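Local coordinates for BtGH115A (Bacteroides thetaiotaomicron, PDB 5BY3), which acts as a family GH115 4-O-methyl-alpha-glucuronidase specific for decorated arabinogalactans, probably hydrolysing the bonds that hold their 4-O-methylglucuronic acid units, at residues A[504-509]-A[620-625]. Residues are numbered along the deposited sequence; the frame is centred on the assembly and turned at random.
Sequences TREEEK and RKLPVF
E506 reaches across from its loop to L622, P623 and R620, making three of the four residue contacts between the segments. CB sets out toward segment 620-625, and CG, the greasy middle of the chain, lies 3.6 Å from CD1 of L622. There the chain bends (chi2 -60°) rather than running on extended, which brings the carboxylate past the leucine, with CD 3.7 Å from L622 CD2. The two oxygens then part company. OE1 forms a salt bridge with R620, 2.9 Å from NH2, the carboxylate and guanidinium planes standing nearly perpendicular at 87°, so this is a single-oxygen contact and not a flat two-pronged pairing. OE2 lies 4.0 Å from CD of P623 and has its charge partner in R514. Glutamate suits the place because its methylenes can pack on leucine while its two oxygens serve different arginines. With an alanine in its place, R514 and R620 would probably both lose this carboxylate, R620 keeping D402, and a gap would open beside the L622 methyls. The strongest polar partner of R620 is D402, which forms a salt bridge with NH1, and the arginine's length lets NH2 reach E506 as well, while CD2 of L622 covers one guanidinium face toward the rim. P623, which has no amide hydrogen to donate, opens the short 3-10 segment 623-625, closed by F625 N to L622 O at 3.0 Å. Farther along, a water 2.6 Å from T504 OG1 accepts a bond from V624 N at 3.3 Å, a small polar side chain and the turn's backbone sharing one solvent molecule. The loop between helices 476-495 and 523-543 thus meets the loop between helix 587-603 and strand 646-647 in a salt-bridge network beside the TIM-barrel domain of this GH115 enzyme.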
loop_
_atom_site.group_PDB
_atom_site.type_symbol
_atom_site.label_atom_id
_atom_site.label_comp_id
_atom_site.label_asym_id
_atom_site.label_seq_id
_atom_site.Cartn_x
_atom_site.Cartn_y
_atom_site.Cartn_z
ATOM N N THR A 504 12.756 -11.559 -16.180
ATOM C CA THR A 504 13.685 -10.552 -16.693
ATOM C C THR A 504 14.067 -9.635 -15.519
ATOM O O THR A 504 13.494 -9.719 -14.441
ATOM C CB THR A 504 13.037 -9.678 -17.807
ATOM O OG1 THR A 504 11.813 -9.135 -17.333
ATOM C CG2 THR A 504 12.749 -10.461 -19.078
ATOM N N ARG A 505 15.049 -8.768 -15.713
ATOM C CA ARG A 505 15.379 -7.754 -14.714
ATOM C C ARG A 505 15.433 -6.366 -15.318
ATOM O O ARG A 505 15.577 -6.200 -16.545
ATOM C CB ARG A 505 16.645 -8.130 -13.922
ATOM C CG ARG A 505 16.253 -8.731 -12.592
ATOM C CD ARG A 505 16.910 -10.042 -12.271
ATOM N NE ARG A 505 18.235 -9.809 -11.729
ATOM C CZ ARG A 505 18.859 -10.592 -10.848
ATOM N NH1 ARG A 505 18.270 -11.682 -10.351
ATOM N NH2 ARG A 505 20.071 -10.261 -10.454
ATOM N N GLU A 506 15.241 -5.384 -14.446
ATOM C CA GLU A 506 15.370 -3.969 -14.770
ATOM C C GLU A 506 16.523 -3.385 -13.967
ATOM O O GLU A 506 16.927 -3.965 -12.950
ATOM C CB GLU A 506 14.067 -3.229 -14.492
ATOM C CG GLU A 506 13.075 -3.313 -15.628
ATOM C CD GLU A 506 13.586 -2.734 -16.959
ATOM O OE1 GLU A 506 14.061 -1.587 -17.011
ATOM O OE2 GLU A 506 13.485 -3.427 -17.979
ATOM N N GLU A 507 17.073 -2.275 -14.472
ATOM C CA GLU A 507 18.288 -1.605 -13.959
ATOM C C GLU A 507 19.543 -2.460 -13.787
ATOM O O GLU A 507 20.387 -2.156 -12.949
ATOM C CB GLU A 507 17.987 -0.810 -12.694
ATOM C CG GLU A 507 16.884 0.224 -12.921
ATOM C CD GLU A 507 16.448 0.908 -11.640
ATOM O OE1 GLU A 507 16.969 0.544 -10.551
ATOM O OE2 GLU A 507 15.581 1.810 -11.743
ATOM N N GLU A 508 19.698 -3.486 -14.622
ATOM C CA GLU A 508 20.854 -4.383 -14.508
ATOM C C GLU A 508 22.073 -4.028 -15.353
ATOM O O GLU A 508 23.125 -4.680 -15.177
ATOM C CB GLU A 508 20.475 -5.819 -14.828
ATOM C CG GLU A 508 19.847 -6.607 -13.702
ATOM C CD GLU A 508 20.761 -6.882 -12.536
ATOM O OE1 GLU A 508 21.996 -6.898 -12.684
ATOM O OE2 GLU A 508 20.223 -7.094 -11.449
ATOM N N LYS A 509 21.968 -3.052 -16.268
ATOM C CA LYS A 509 23.182 -2.623 -17.065
ATOM C C LYS A 509 23.785 -3.718 -17.995
ATOM O O LYS A 509 24.902 -3.564 -18.505
ATOM C CB LYS A 509 24.337 -2.082 -16.167
ATOM C CG LYS A 509 24.021 -0.958 -15.177
ATOM C CD LYS A 509 25.232 -0.698 -14.290
ATOM C CE LYS A 509 24.860 0.108 -13.053
ATOM N NZ LYS A 509 25.687 -0.254 -11.859
ATOM N N ARG A 620 5.777 1.680 -18.938
ATOM C CA ARG A 620 7.199 1.860 -19.184
ATOM C C ARG A 620 7.772 1.000 -20.349
ATOM O O ARG A 620 8.973 0.908 -20.501
ATOM C CB ARG A 620 7.959 1.688 -17.854
ATOM C CG ARG A 620 9.195 2.558 -17.683
ATOM C CD ARG A 620 9.896 2.252 -16.365
ATOM N NE ARG A 620 11.322 2.105 -16.591
ATOM C CZ ARG A 620 12.101 1.198 -16.023
ATOM N NH1 ARG A 620 11.631 0.332 -15.148
ATOM N NH2 ARG A 620 13.384 1.178 -16.313
ATOM N N LYS A 621 6.909 0.379 -21.158
ATOM C CA LYS A 621 7.319 -0.408 -22.350
ATOM C C LYS A 621 8.388 -1.454 -22.044
ATOM O O LYS A 621 9.326 -1.686 -22.841
ATOM C CB LYS A 621 7.794 0.471 -23.531
ATOM C CG LYS A 621 7.166 1.845 -23.666
ATOM C CD LYS A 621 5.892 1.800 -24.485
ATOM C CE LYS A 621 5.365 3.227 -24.663
ATOM N NZ LYS A 621 4.458 3.374 -25.838
ATOM N N LEU A 622 8.239 -2.099 -20.896
ATOM C CA LEU A 622 9.172 -3.149 -20.489
ATOM C C LEU A 622 8.989 -4.341 -21.381
ATOM O O LEU A 622 7.852 -4.620 -21.797
ATOM C CB LEU A 622 9.033 -3.517 -19.001
ATOM C CG LEU A 622 9.309 -2.383 -17.999
ATOM C CD1 LEU A 622 9.621 -2.958 -16.628
ATOM C CD2 LEU A 622 10.435 -1.420 -18.424
ATOM N N PRO A 623 10.102 -5.044 -21.708
ATOM C CA PRO A 623 10.044 -6.166 -22.663
ATOM C C PRO A 623 8.974 -7.213 -22.295
ATOM O O PRO A 623 8.203 -7.664 -23.178
ATOM C CB PRO A 623 11.459 -6.770 -22.578
ATOM C CG PRO A 623 12.309 -5.650 -22.150
ATOM C CD PRO A 623 11.468 -4.862 -21.182
ATOM N N VAL A 624 8.903 -7.547 -20.996
ATOM C CA VAL A 624 7.911 -8.493 -20.491
ATOM C C VAL A 624 6.465 -8.240 -21.017
ATOM O O VAL A 624 5.718 -9.226 -21.159
ATOM C CB VAL A 624 7.984 -8.617 -18.938
ATOM C CG1 VAL A 624 7.375 -7.413 -18.239
ATOM C CG2 VAL A 624 7.307 -9.882 -18.431
ATOM N N PHE A 625 6.085 -6.978 -21.316
ATOM C CA PHE A 625 4.706 -6.673 -21.741
ATOM C C PHE A 625 4.447 -6.840 -23.244
ATOM O O PHE A 625 3.311 -6.664 -23.708
ATOM C CB PHE A 625 4.264 -5.249 -21.314
ATOM C CG PHE A 625 4.417 -4.967 -19.846
ATOM C CD1 PHE A 625 3.598 -5.605 -18.890
ATOM C CD2 PHE A 625 5.384 -4.090 -19.396
ATOM C CE1 PHE A 625 3.750 -5.364 -17.530
ATOM C CE2 PHE A 625 5.530 -3.837 -18.021
ATOM C CZ PHE A 625 4.712 -4.462 -17.097
HETATM O O HOH W 1 10.740 -6.945 -18.365
#